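Local atomic coordinates of YncI copper-binding domain-containing protein (Nocardia farcinica, PDB entry 3ESM), a protein that probably binds copper through an extracytoplasmic immunoglobulin-like domain of the YcnI type, although its exact function has not been established. Residues Pro10-Gly15 against Gly93-Ala98; Val19-Val24 against Arg87-Ile92; Ala32-Thr37 against Glu106-Asp111; Val38-Val43 against Val101-Glu106; Pro52-Arg57 against Pro75-Val80. The protein carries 2 engineered substitutions. All blocks are in the same frame, centred on the assembly; numbering follows the deposited sequence. Where two conformers were deposited one is given.

Contact 1: residues Pro10-Gly15 against Gly93-Ala98; sequences PGAAQG and GPLPSA
Gln-14 runs beside Pro-96 to Ala-98, a worked example of a side chain laid along a neighbouring backbone. At the root, CB sits 3.6 Å from Pro-96 O, the same oxygen that receives a CA-H...O contact from Gln-14 CA. The first torsion (chi1 -56°) sets CG beside the backbone N, and from there the chain runs straight to the amide. CG packs closely on Ala-98 O, at 3.2 Å, and CD lies against the same oxygen. At the tip, OE1 lies beside the peptide joining Ser-97 and Ala-98, 3.7 Å from Ala-98 N. Gln-14 NE2 passes 3.3 Å from Ala-98 O, but the angle is too poor for a hydrogen bond. This nitrogen instead makes a weak one with Leu-137 O. The polar link between the segments is one residue on, where Gly-15 N donates to Leu-95 O over 2.8 Å. That bond is bent (134° at the hydrogen), and the donor stands 43° out of the carbonyl plane, away from a lone pair. Leu-95 CD1 adds an apolar touch on Ala-12 CB at 4.2 Å, and Leu-95 CB makes van der Waals contact with the backbone, 3.7 Å from Ala-13 O. Leu-95 also reaches Ser-18 and Leu-137, so its end is buried although the surrounding loops are partly open. A cis peptide before Pro-94 and an inverse gamma turn centred on Ser-97 shape the second loop. The arrangement is a loop-to-loop junction closing one end of an immunoglobulin-like beta sandwich.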
# COMPACT_ATOMS: atom_id res chain seq x y z
N PRO A 10 12.85 22.89 4.39
CA PRO A 10 13.23 24.18 4.98
C PRO A 10 12.75 25.39 4.16
O PRO A 10 12.16 26.32 4.71
CB PRO A 10 14.76 24.11 5.02
CG PRO A 10 15.03 22.64 5.22
CD PRO A 10 14.00 21.97 4.30
N GLY A 11 12.98 25.35 2.85
CA GLY A 11 12.45 26.41 1.99
C GLY A 11 10.96 26.67 2.24
O GLY A 11 10.58 27.74 2.70
N ALA A 12 10.15 25.67 1.92
CA ALA A 12 8.67 25.73 1.89
C ALA A 12 7.94 27.06 2.08
O ALA A 12 7.78 27.55 3.20
CB ALA A 12 8.04 24.67 2.79
N ALA A 13 7.41 27.57 0.97
CA ALA A 13 6.62 28.78 0.98
C ALA A 13 5.31 28.58 0.24
O ALA A 13 5.21 27.71 -0.63
CB ALA A 13 7.40 29.91 0.33
N GLN A 14 4.30 29.38 0.57
CA GLN A 14 3.03 29.36 -0.16
C GLN A 14 3.30 29.71 -1.61
O GLN A 14 4.07 30.65 -1.88
CB GLN A 14 2.05 30.36 0.46
CG GLN A 14 1.80 30.11 1.96
CD GLN A 14 0.78 31.06 2.58
OE1 GLN A 14 -0.05 31.64 1.88
NE2 GLN A 14 0.84 31.21 3.90
N GLY A 15 2.72 28.94 -2.53
CA GLY A 15 2.98 29.07 -3.97
C GLY A 15 4.38 28.68 -4.41
O GLY A 15 4.80 28.96 -5.56
N GLY A 93 5.47 21.33 -6.49
CA GLY A 93 5.00 22.70 -6.44
C GLY A 93 3.98 22.93 -7.53
O GLY A 93 3.83 22.12 -8.45
N PRO A 94 3.28 24.06 -7.43
CA PRO A 94 3.38 25.00 -6.32
C PRO A 94 2.60 24.51 -5.12
O PRO A 94 1.54 23.92 -5.29
CB PRO A 94 2.70 26.26 -6.87
CG PRO A 94 1.71 25.74 -7.85
CD PRO A 94 2.33 24.50 -8.47
N LEU A 95 3.13 24.77 -3.92
CA LEU A 95 2.44 24.50 -2.67
C LEU A 95 1.29 25.47 -2.51
O LEU A 95 1.33 26.58 -3.03
CB LEU A 95 3.41 24.62 -1.51
CG LEU A 95 4.53 23.58 -1.52
CD1 LEU A 95 5.57 23.90 -0.47
CD2 LEU A 95 3.95 22.16 -1.30
N PRO A 96 0.24 25.03 -1.79
CA PRO A 96 -1.01 25.78 -1.71
C PRO A 96 -0.81 27.14 -1.08
O PRO A 96 0.18 27.38 -0.37
CB PRO A 96 -1.91 24.94 -0.80
CG PRO A 96 -1.20 23.69 -0.53
CD PRO A 96 0.15 23.70 -1.17
N SER A 97 -1.75 28.02 -1.36
CA SER A 97 -1.78 29.30 -0.69
C SER A 97 -2.55 29.13 0.60
O SER A 97 -3.69 29.57 0.73
CB SER A 97 -2.38 30.35 -1.60
OG SER A 97 -1.44 30.54 -2.65
N ALA A 98 -1.91 28.43 1.53
CA ALA A 98 -2.49 28.14 2.84
C ALA A 98 -1.36 28.21 3.86
O ALA A 98 -0.19 28.07 3.52
CB ALA A 98 -3.11 26.75 2.84

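Contact 2: residues Val19-Val24 against Arg87-Ile92; sequences VVTFRV and RFVVSI
Phe-22 and Phe-88 are a hydrogen-bonded pair in the antiparallel pairing of strands 18-25 and 85-93, Phe-22 N donating to Phe-88 O at 2.8 Å and almost straight (176°), with the reverse bond equally short. Val-20 and Val-90 repeat the ladder two residues along. Alternation then divides the side chains between a packed and a more open face. On the packed face Val-90 CG1 lies in the plane of the Phe-22 ring, at its edge, 3.9 Å from CE2. Val-90 chi1 (62°) tucks that methyl between backbone N and carbonyl carbon. Val-24 CG2 approaches Phe-88 CD2 to 3.6 Å, and Val-20 CG2 meets Ile-92 CD1 at 4.1 Å. The other face is more open to solvent, especially at Val-19 and the two arginines, though Val-89 is buried. Thr-21 CG2 rests on Arg-87 CG (3.7 Å) and lies near the plane of that guanidinium at its edge, while Arg-23 turns to Phe-85 in a cation-pi contact. One tight spot remains there: Val-19 CG1 and Val-89 CG1 are only 3.3 Å apart, inside normal van der Waals distance. Strand 6-8 flanks strand 18-25 and strand 45-48 flanks strand 85-93, while the packed face looks across the sandwich to strands 33-43 and 100-109.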
# COMPACT_ATOMS: atom_id res chain seq x y z
N VAL A 19 11.70 20.73 -2.26
CA VAL A 19 12.05 19.32 -2.14
C VAL A 19 11.58 18.90 -0.75
O VAL A 19 12.13 19.37 0.26
CB VAL A 19 13.58 19.09 -2.25
CG1 VAL A 19 13.93 17.64 -2.00
CG2 VAL A 19 14.11 19.52 -3.64
N VAL A 20 10.59 18.00 -0.68
CA VAL A 20 10.02 17.55 0.59
C VAL A 20 10.53 16.17 0.92
O VAL A 20 10.47 15.28 0.08
CB VAL A 20 8.47 17.51 0.52
CG1 VAL A 20 7.85 17.04 1.86
CG2 VAL A 20 7.97 18.89 0.18
N THR A 21 11.08 16.02 2.12
CA THR A 21 11.66 14.75 2.53
C THR A 21 10.77 14.16 3.59
O THR A 21 10.51 14.80 4.61
CB THR A 21 13.05 14.96 3.13
OG1 THR A 21 13.98 15.35 2.11
CG2 THR A 21 13.55 13.67 3.83
N PHE A 22 10.27 12.94 3.36
CA PHE A 22 9.45 12.21 4.35
C PHE A 22 10.34 11.18 5.02
O PHE A 22 10.89 10.32 4.34
CB PHE A 22 8.25 11.52 3.69
CG PHE A 22 7.29 12.50 3.09
CD1 PHE A 22 6.36 13.14 3.90
CD2 PHE A 22 7.34 12.79 1.74
CE1 PHE A 22 5.49 14.07 3.35
CE2 PHE A 22 6.46 13.73 1.18
CZ PHE A 22 5.55 14.38 1.99
N ARG A 23 10.53 11.30 6.33
CA ARG A 23 11.38 10.35 7.04
C ARG A 23 10.45 9.43 7.79
O ARG A 23 9.66 9.87 8.63
CB ARG A 23 12.32 11.07 8.00
CG ARG A 23 13.34 10.14 8.63
CD ARG A 23 14.38 10.93 9.44
NE ARG A 23 15.49 10.07 9.80
CZ ARG A 23 15.74 9.67 11.04
NH1 ARG A 23 14.96 10.08 12.03
NH2 ARG A 23 16.78 8.88 11.28
N VAL A 24 10.54 8.14 7.47
CA VAL A 24 9.60 7.15 7.94
C VAL A 24 10.24 6.10 8.85
O VAL A 24 11.20 5.44 8.43
CB VAL A 24 9.04 6.39 6.73
CG1 VAL A 24 8.05 5.28 7.17
CG2 VAL A 24 8.41 7.42 5.74
N ARG A 87 14.37 7.85 4.25
CA ARG A 87 13.88 9.08 3.63
C ARG A 87 13.30 8.82 2.24
O ARG A 87 13.85 8.04 1.45
CB ARG A 87 14.99 10.13 3.53
CG ARG A 87 15.52 10.65 4.85
CD ARG A 87 16.71 11.59 4.56
NE ARG A 87 17.60 10.97 3.58
CZ ARG A 87 17.75 11.38 2.32
NH1 ARG A 87 17.09 12.44 1.87
NH2 ARG A 87 18.59 10.74 1.50
N PHE A 88 12.17 9.45 1.96
CA PHE A 88 11.52 9.34 0.66
C PHE A 88 11.38 10.80 0.23
O PHE A 88 10.76 11.60 0.95
CB PHE A 88 10.14 8.71 0.83
CG PHE A 88 10.19 7.28 1.27
CD1 PHE A 88 10.26 6.26 0.33
CD2 PHE A 88 10.16 6.96 2.63
CE1 PHE A 88 10.30 4.93 0.74
CE2 PHE A 88 10.20 5.63 3.03
CZ PHE A 88 10.27 4.63 2.08
N VAL A 89 11.88 11.12 -0.96
CA VAL A 89 12.02 12.53 -1.33
C VAL A 89 11.26 12.86 -2.61
O VAL A 89 11.34 12.14 -3.63
CB VAL A 89 13.50 12.90 -1.56
CG1 VAL A 89 13.60 14.33 -2.04
CG2 VAL A 89 14.31 12.65 -0.30
N VAL A 90 10.44 13.91 -2.55
CA VAL A 90 9.70 14.30 -3.73
C VAL A 90 9.76 15.83 -3.86
O VAL A 90 9.59 16.54 -2.88
CB VAL A 90 8.25 13.79 -3.69
CG1 VAL A 90 7.46 14.38 -2.49
CG2 VAL A 90 7.50 13.98 -5.04
N SER A 91 10.00 16.31 -5.07
CA SER A 91 10.05 17.74 -5.33
C SER A 91 8.72 18.16 -5.92
O SER A 91 8.33 17.66 -6.97
CB SER A 91 11.16 18.05 -6.32
OG SER A 91 11.09 19.40 -6.74
N ILE A 92 8.03 19.09 -5.25
CA ILE A 92 6.68 19.43 -5.69
C ILE A 92 6.45 20.92 -5.68
O ILE A 92 7.11 21.68 -4.93
CB ILE A 92 5.62 18.78 -4.76
CG1 ILE A 92 5.77 19.29 -3.32
CG2 ILE A 92 5.75 17.27 -4.83
CD1 ILE A 92 4.72 18.76 -2.30

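Contact 3: residues Ala32-Thr37 against Glu106-Asp111; sequences ATTAMT and EQTYSD. Engineered in segment 32-37: Met-36 (natural residue Leu).
Thr-34 and Ala-35 both face Thr-108, a classic beta bulge in the antiparallel pairing of strands 33-43 and 100-109. The backbone bonds record the shift: Thr-108 O takes Thr-34 N at 2.8 Å and Ala-35 N only weakly, while Thr-108 N returns a bond to Ala-35 O. Beyond the bulge, Thr-37 and Glu-106 form a regular hydrogen-bonded pair, each N donating to the other's O. At the other end, Ser-110 N donates to Ala-32 O and Ser-110 OG accepts from Ala-32 N (2.9 Å, 170°).

Water adds a bridge on the side where Thr-34 CG2 packs on Ser-110, donating to Tyr-109 O and bonding Thr-34 OG1. The second subunit approaches here, its Ser-68 OG bonding to Ser-110 O.

Apolar contact comes from Met-36, an engineered residue, whose bent chain brings CE to 3.4 Å from both CB and CG of Gln-107.

Among side-chain bonds, Gln-107 stands out. With CG set anti to the backbone N (chi1 -179°), the extended chain carries its amide over to Thr-33; OE1 takes Trp-117 NE1, and NE2 also reaches Pro-25 O. Thr-33 OG1 lies over one face of the Tyr-109 ring, near the rim, and receives Gln-107 NE2 at 2.8 Å, only 2° from the amide plane.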
# COMPACT_ATOMS: atom_id res chain seq x y z
N ALA A 32 9.24 -5.17 8.05
CA ALA A 32 10.00 -4.08 7.44
C ALA A 32 9.07 -3.21 6.61
O ALA A 32 8.03 -3.69 6.17
CB ALA A 32 11.07 -4.67 6.54
N THR A 33 9.41 -1.94 6.41
CA THR A 33 8.60 -1.10 5.55
C THR A 33 8.94 -1.43 4.08
O THR A 33 10.11 -1.30 3.68
CB THR A 33 8.87 0.39 5.77
OG1 THR A 33 8.50 0.72 7.11
CG2 THR A 33 8.03 1.23 4.78
N THR A 34 7.91 -1.76 3.31
CA THR A 34 8.08 -2.15 1.89
C THR A 34 7.42 -1.23 0.87
O THR A 34 7.72 -1.30 -0.33
CB THR A 34 7.59 -3.57 1.62
OG1 THR A 34 6.19 -3.66 1.95
CG2 THR A 34 8.42 -4.56 2.47
N ALA A 35 6.57 -0.32 1.34
CA ALA A 35 6.03 0.71 0.42
C ALA A 35 5.54 1.89 1.24
O ALA A 35 5.21 1.77 2.43
CB ALA A 35 4.89 0.15 -0.37
N MET A 36 5.50 3.03 0.58
CA MET A 36 4.96 4.24 1.21
C MET A 36 4.15 4.97 0.16
O MET A 36 4.67 5.24 -0.92
CB MET A 36 6.13 5.12 1.67
CG MET A 36 5.73 6.47 2.23
SD MET A 36 4.98 6.34 3.90
CE MET A 36 5.80 4.93 4.48
N THR A 37 2.91 5.34 0.50
CA THR A 37 2.11 6.13 -0.41
C THR A 37 1.81 7.45 0.27
O THR A 37 1.37 7.44 1.40
CB THR A 37 0.79 5.38 -0.76
OG1 THR A 37 1.11 4.32 -1.71
CG2 THR A 37 -0.18 6.32 -1.44
N GLU A 106 0.30 6.38 3.78
CA GLU A 106 -0.02 4.99 4.12
C GLU A 106 1.24 4.15 3.98
O GLU A 106 1.87 4.17 2.91
CB GLU A 106 -1.09 4.46 3.20
CG GLU A 106 -2.36 5.29 3.28
CD GLU A 106 -3.18 4.94 4.51
OE1 GLU A 106 -3.05 3.82 5.04
OE2 GLU A 106 -3.97 5.82 4.94
N GLN A 107 1.62 3.49 5.07
CA GLN A 107 2.92 2.78 5.15
C GLN A 107 2.68 1.28 5.16
O GLN A 107 2.03 0.77 6.06
CB GLN A 107 3.62 3.18 6.46
CG GLN A 107 5.00 2.55 6.70
CD GLN A 107 5.53 2.90 8.10
OE1 GLN A 107 4.85 3.62 8.84
NE2 GLN A 107 6.73 2.43 8.45
N THR A 108 3.23 0.55 4.18
CA THR A 108 3.02 -0.87 4.11
C THR A 108 4.19 -1.62 4.71
O THR A 108 5.36 -1.27 4.41
CB THR A 108 2.89 -1.32 2.62
OG1 THR A 108 1.72 -0.72 2.01
CG2 THR A 108 2.78 -2.83 2.54
N TYR A 109 3.88 -2.66 5.50
CA TYR A 109 4.89 -3.53 6.10
C TYR A 109 4.92 -4.89 5.45
O TYR A 109 3.92 -5.32 4.86
CB TYR A 109 4.59 -3.73 7.57
CG TYR A 109 4.99 -2.55 8.42
CD1 TYR A 109 6.18 -2.57 9.14
CD2 TYR A 109 4.17 -1.44 8.55
CE1 TYR A 109 6.54 -1.54 9.94
CE2 TYR A 109 4.52 -0.39 9.39
CZ TYR A 109 5.72 -0.45 10.08
OH TYR A 109 6.13 0.58 10.92
N SER A 110 6.08 -5.54 5.54
CA SER A 110 6.27 -6.84 4.93
C SER A 110 5.29 -7.92 5.38
O SER A 110 5.11 -8.93 4.67
CB SER A 110 7.68 -7.30 5.21
OG SER A 110 7.92 -7.31 6.61
N ASP A 111 4.73 -7.76 6.57
CA ASP A 111 3.76 -8.75 7.09
C ASP A 111 2.32 -8.52 6.62
O ASP A 111 1.37 -9.20 7.08
CB ASP A 111 3.80 -8.81 8.63
CG ASP A 111 3.39 -7.52 9.28
OD1 ASP A 111 2.93 -6.59 8.57
OD2 ASP A 111 3.56 -7.41 10.53
O HOH W 1 4.51 -5.77 2.09

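Contact 4: residues Val38-Val43 against Val101-Glu106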
# COMPACT_ATOMS: atom_id res chain seq x y z
N VAL A 38 2.04 8.57 -0.40
CA VAL A 38 1.76 9.87 0.23
C VAL A 38 0.79 10.63 -0.62
O VAL A 38 0.95 10.71 -1.84
CB VAL A 38 3.03 10.71 0.39
CG1 VAL A 38 2.69 12.10 0.95
CG2 VAL A 38 4.00 10.00 1.30
N THR A 39 -0.21 11.24 0.03
CA THR A 39 -1.23 12.00 -0.68
C THR A 39 -0.71 13.42 -0.87
O THR A 39 -0.27 14.05 0.11
CB THR A 39 -2.51 12.06 0.17
OG1 THR A 39 -3.08 10.75 0.26
CG2 THR A 39 -3.50 13.02 -0.43
N LEU A 40 -0.72 13.92 -2.12
CA LEU A 40 -0.14 15.22 -2.44
C LEU A 40 -1.24 16.23 -2.68
O LEU A 40 -2.34 15.88 -3.06
CB LEU A 40 0.75 15.19 -3.70
CG LEU A 40 1.92 14.21 -3.60
CD1 LEU A 40 2.58 14.06 -4.98
CD2 LEU A 40 2.94 14.73 -2.59
N PRO A 41 -0.91 17.50 -2.48
CA PRO A 41 -1.97 18.49 -2.52
C PRO A 41 -2.23 18.95 -3.98
O PRO A 41 -2.17 20.16 -4.31
CB PRO A 41 -1.43 19.61 -1.62
CG PRO A 41 0.06 19.49 -1.68
CD PRO A 41 0.32 17.99 -1.85
N ASN A 42 -2.49 17.98 -4.85
CA ASN A 42 -2.90 18.28 -6.20
C ASN A 42 -2.01 19.32 -6.85
O ASN A 42 -2.51 20.33 -7.36
CB ASN A 42 -4.34 18.76 -6.21
CG ASN A 42 -5.35 17.65 -5.89
OD1 ASN A 42 -6.57 17.82 -6.10
ND2 ASN A 42 -4.87 16.54 -5.37
N VAL A 43 -0.71 19.04 -6.88
CA VAL A 43 0.31 19.98 -7.39
C VAL A 43 0.54 19.82 -8.88
O VAL A 43 0.33 18.74 -9.43
CB VAL A 43 1.66 19.79 -6.65
CG1 VAL A 43 1.51 20.19 -5.17
CG2 VAL A 43 2.14 18.34 -6.75
N VAL A 101 -0.15 22.81 5.20
CA VAL A 101 -0.56 21.71 4.29
C VAL A 101 -0.19 20.35 4.89
O VAL A 101 0.88 20.23 5.48
CB VAL A 101 0.09 21.87 2.89
CG1 VAL A 101 1.61 21.94 2.99
CG2 VAL A 101 -0.41 20.77 1.89
N SER A 102 -1.07 19.37 4.75
CA SER A 102 -0.79 18.04 5.31
C SER A 102 -0.62 17.05 4.16
O SER A 102 -1.16 17.27 3.08
CB SER A 102 -1.85 17.57 6.29
OG SER A 102 -1.79 18.45 7.45
N PHE A 103 0.08 15.96 4.47
CA PHE A 103 0.36 14.90 3.49
C PHE A 103 -0.01 13.55 4.09
O PHE A 103 0.85 12.82 4.53
CB PHE A 103 1.83 14.90 3.10
CG PHE A 103 2.32 16.21 2.56
CD1 PHE A 103 2.28 16.49 1.20
CD2 PHE A 103 2.85 17.16 3.42
CE1 PHE A 103 2.76 17.71 0.69
CE2 PHE A 103 3.34 18.39 2.93
CZ PHE A 103 3.29 18.67 1.56
N PRO A 104 -1.29 13.22 4.08
CA PRO A 104 -1.75 11.93 4.63
C PRO A 104 -0.92 10.81 3.96
O PRO A 104 -0.65 10.90 2.76
CB PRO A 104 -3.21 11.86 4.21
CG PRO A 104 -3.63 13.31 4.12
CD PRO A 104 -2.41 14.10 3.66
N ALA A 105 -0.48 9.81 4.73
CA ALA A 105 0.38 8.77 4.14
C ALA A 105 -0.08 7.39 4.56
O ALA A 105 -0.79 7.24 5.58
CB ALA A 105 1.80 8.99 4.54
N GLU A 106 0.30 6.38 3.78
CA GLU A 106 -0.02 4.99 4.12
C GLU A 106 1.24 4.15 3.98
O GLU A 106 1.87 4.17 2.91
CB GLU A 106 -1.09 4.46 3.20
CG GLU A 106 -2.36 5.29 3.28
CD GLU A 106 -3.18 4.94 4.51
OE1 GLU A 106 -3.05 3.82 5.04
OE2 GLU A 106 -3.97 5.82 4.94
O HOH W 2 -1.69 16.50 0.54
O HOH W 3 -2.05 8.45 1.63
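The Phe-103 ring presents its edge to Thr-39 O, which lies near the ring plane 3.7 Å from CD1. Pro-41 comes in obliquely, CD standing 3.5 Å from Phe-103 CE1, and Leu-40 CD2 also reaches the ring at a slant, 4.2 Å from CD1. From the facing sheet Phe-22 meets Phe-103 edge-to-face, and Ile-92 touches it as well. Its chi1 of -56° turns CG away from the carbonyl carbon, swinging the ring along Thr-39 O toward Pro-41; CB is left against Val-38 CG1, 3.6 Å away. The proline rings take a different part: Pro-104 packs its CB and CD on Thr-39 CB, while Pro-41 CG lies 3.8 Å from Val-101 CG2, with CB beside it and the two side chains crossing at about a right angle.

These contacts belong to an antiparallel pairing inside the larger sheet of the immunoglobulin-like sandwich, but a pairing that comes apart. Val-38 and Ala-105 are a non-hydrogen-bonded pair, their CG2 and CB 4.0 Å apart, and next to them Thr-39 N donates to Pro-104 O at 2.8 Å. Past this point the strand of residues 100-109 is interrupted at Phe-103 and Pro-104, and water takes over from the peptide ladder. One water donates to both Thr-39 O and Ser-102 O, bridging the parted backbones. Phe-103 keeps some backbone contact there through a CA-H...O approach to Thr-39 O. A second water joins Thr-39 OG1 to Pro-104 O, the latter link weak. Asp-111 of the second subunit packs on Thr-39.

Contact 5: residues Pro52-Arg57 against Pro75-Val80; sequences PGWTAR and PGNPGV. With DMS (dimethyl sulfoxide), chain D.
Trp-54 lays one face of its indole under the amide of Asn-77, whose ND2 stands 3.3 Å above the ring plane, displaced toward the rim on the NE1 side. Ring and amide planes are almost perpendicular (87°), so the amide stands upright on the indole and does not stack flat. ND2 and Trp-54 NE1 are 3.4 Å apart, but both are donors and form no bond with each other. The amide spends one N-H on Gly-53 O instead, over 2.9 Å and nearly straight (169°); the oxygen lies in the amide plane, whereas the donor sits well above the carbonyl plane of Gly-53. The chi1 of Asn-77 is fully extended (-180°), which projects the amide across to residues 53 and 54. Further along the indole, Val-80 CG2 meets CZ2 at 3.8 Å and CH2 slightly farther off, coming obliquely, and Gly-79 CA passes near the same six-membered part. In the plane of the indole, at its edge, lies Pro-52 O. Phe-88 makes an edge-to-face contact with Trp-54, connecting this surface patch to the sandwich interior.

A dimethyl sulfoxide molecule, probably from the crystallisation liquor, accepts a hydrogen bond from Gly-76 N through its oxygen. Asn-77 O bonds to Arg-57 NH2 of the second subunit, so the backbone of this loop also serves the dimer interface. With ND2 held by Gly-53 O, the amide's rotation is fixed by a second bond inside its own segment: Asn-77 OD1 accepts from Gly-79 N, two residues on, at 3.0 Å, which makes an Asx turn.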
# COMPACT_ATOMS: atom_id res chain seq x y z
N PRO A 52 17.88 3.76 -5.37
CA PRO A 52 18.19 2.39 -5.75
C PRO A 52 17.38 1.39 -4.93
O PRO A 52 17.27 1.53 -3.69
CB PRO A 52 19.70 2.27 -5.45
CG PRO A 52 20.18 3.68 -5.66
CD PRO A 52 19.09 4.52 -5.00
N GLY A 53 16.83 0.40 -5.63
CA GLY A 53 16.07 -0.64 -4.97
C GLY A 53 14.61 -0.31 -4.76
O GLY A 53 13.88 -1.14 -4.23
N TRP A 54 14.18 0.88 -5.17
CA TRP A 54 12.75 1.28 -5.02
C TRP A 54 12.23 1.80 -6.35
O TRP A 54 13.01 2.40 -7.14
CB TRP A 54 12.61 2.41 -4.00
CG TRP A 54 13.03 2.00 -2.62
CD1 TRP A 54 14.32 1.84 -2.15
CD2 TRP A 54 12.16 1.68 -1.53
NE1 TRP A 54 14.29 1.46 -0.81
CE2 TRP A 54 12.99 1.37 -0.40
CE3 TRP A 54 10.79 1.69 -1.37
CZ2 TRP A 54 12.46 0.97 0.84
CZ3 TRP A 54 10.25 1.31 -0.09
CH2 TRP A 54 11.09 0.97 0.98
N THR A 55 10.95 1.58 -6.62
CA THR A 55 10.33 2.16 -7.79
C THR A 55 9.31 3.19 -7.33
O THR A 55 8.61 2.95 -6.38
CB THR A 55 9.67 1.08 -8.65
OG1 THR A 55 10.74 0.24 -9.18
CG2 THR A 55 8.91 1.74 -9.80
N ALA A 56 9.26 4.34 -7.98
CA ALA A 56 8.28 5.37 -7.62
C ALA A 56 7.28 5.61 -8.75
O ALA A 56 7.65 5.57 -9.96
CB ALA A 56 8.96 6.66 -7.22
N ARG A 57 6.02 5.83 -8.38
CA ARG A 57 5.00 6.25 -9.34
C ARG A 57 4.36 7.51 -8.78
O ARG A 57 4.14 7.61 -7.57
CB ARG A 57 3.89 5.21 -9.60
CG ARG A 57 3.05 4.83 -8.43
CD ARG A 57 2.02 3.74 -8.86
NE ARG A 57 0.91 4.28 -9.64
CZ ARG A 57 0.59 3.92 -10.89
NH1 ARG A 57 1.29 2.99 -11.56
NH2 ARG A 57 -0.45 4.50 -11.46
N PRO A 75 11.58 -6.25 -5.75
CA PRO A 75 11.75 -7.66 -5.33
C PRO A 75 13.22 -7.92 -4.95
O PRO A 75 14.14 -7.50 -5.68
CB PRO A 75 11.35 -8.43 -6.59
CG PRO A 75 10.33 -7.55 -7.22
CD PRO A 75 10.89 -6.14 -7.03
N GLY A 76 13.46 -8.61 -3.85
CA GLY A 76 14.83 -8.81 -3.38
C GLY A 76 15.31 -7.79 -2.38
O GLY A 76 16.18 -8.09 -1.55
N ASN A 77 14.78 -6.56 -2.47
CA ASN A 77 15.06 -5.55 -1.47
C ASN A 77 14.19 -5.83 -0.26
O ASN A 77 12.97 -5.82 -0.40
CB ASN A 77 14.73 -4.18 -2.08
CG ASN A 77 14.99 -3.03 -1.12
OD1 ASN A 77 15.33 -3.25 0.04
ND2 ASN A 77 14.83 -1.80 -1.61
N PRO A 78 14.80 -6.11 0.90
CA PRO A 78 14.03 -6.50 2.08
C PRO A 78 13.25 -5.32 2.71
O PRO A 78 12.52 -5.54 3.68
CB PRO A 78 15.11 -6.94 3.07
CG PRO A 78 16.30 -6.16 2.69
CD PRO A 78 16.25 -6.11 1.19
N GLY A 79 13.42 -4.11 2.19
CA GLY A 79 12.75 -2.92 2.74
C GLY A 79 13.40 -2.39 4.01
O GLY A 79 14.51 -2.81 4.38
N VAL A 80 12.76 -1.42 4.66
CA VAL A 80 13.39 -0.72 5.77
C VAL A 80 13.25 -1.53 7.04
O VAL A 80 12.14 -1.85 7.48
CB VAL A 80 12.75 0.67 5.96
CG1 VAL A 80 13.50 1.48 7.05
CG2 VAL A 80 12.68 1.40 4.62
S DMS D . 11.35 -10.12 -0.75
O DMS D . 11.36 -9.77 -2.47
C1 DMS D . 11.80 -11.85 -0.44
C2 DMS D . 12.80 -9.27 -0.08

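How the contacts relate
Contacts 3 and 4 are successive stretches of one strand pairing, 33-43 with 100-109, sharing Glu-106: backbone bonds dominate the first, while water and ring packing replace much of the ladder in the second. Contact 2 belongs to the facing sheet and supplies the other half of the apolar core, its Val-24 reaching Met-36 of contact 3 and its Ile-92 packing on Val-43 of contact 4. Contacts 1 and 5 are more peripheral loop contacts on opposite sides of the chain's centre, about 29 Å apart between centres, each crossed by a single hydrogen bond. Contacts 3, 4 and 5 also meet the second subunit, whereas contacts 1 and 2 do not.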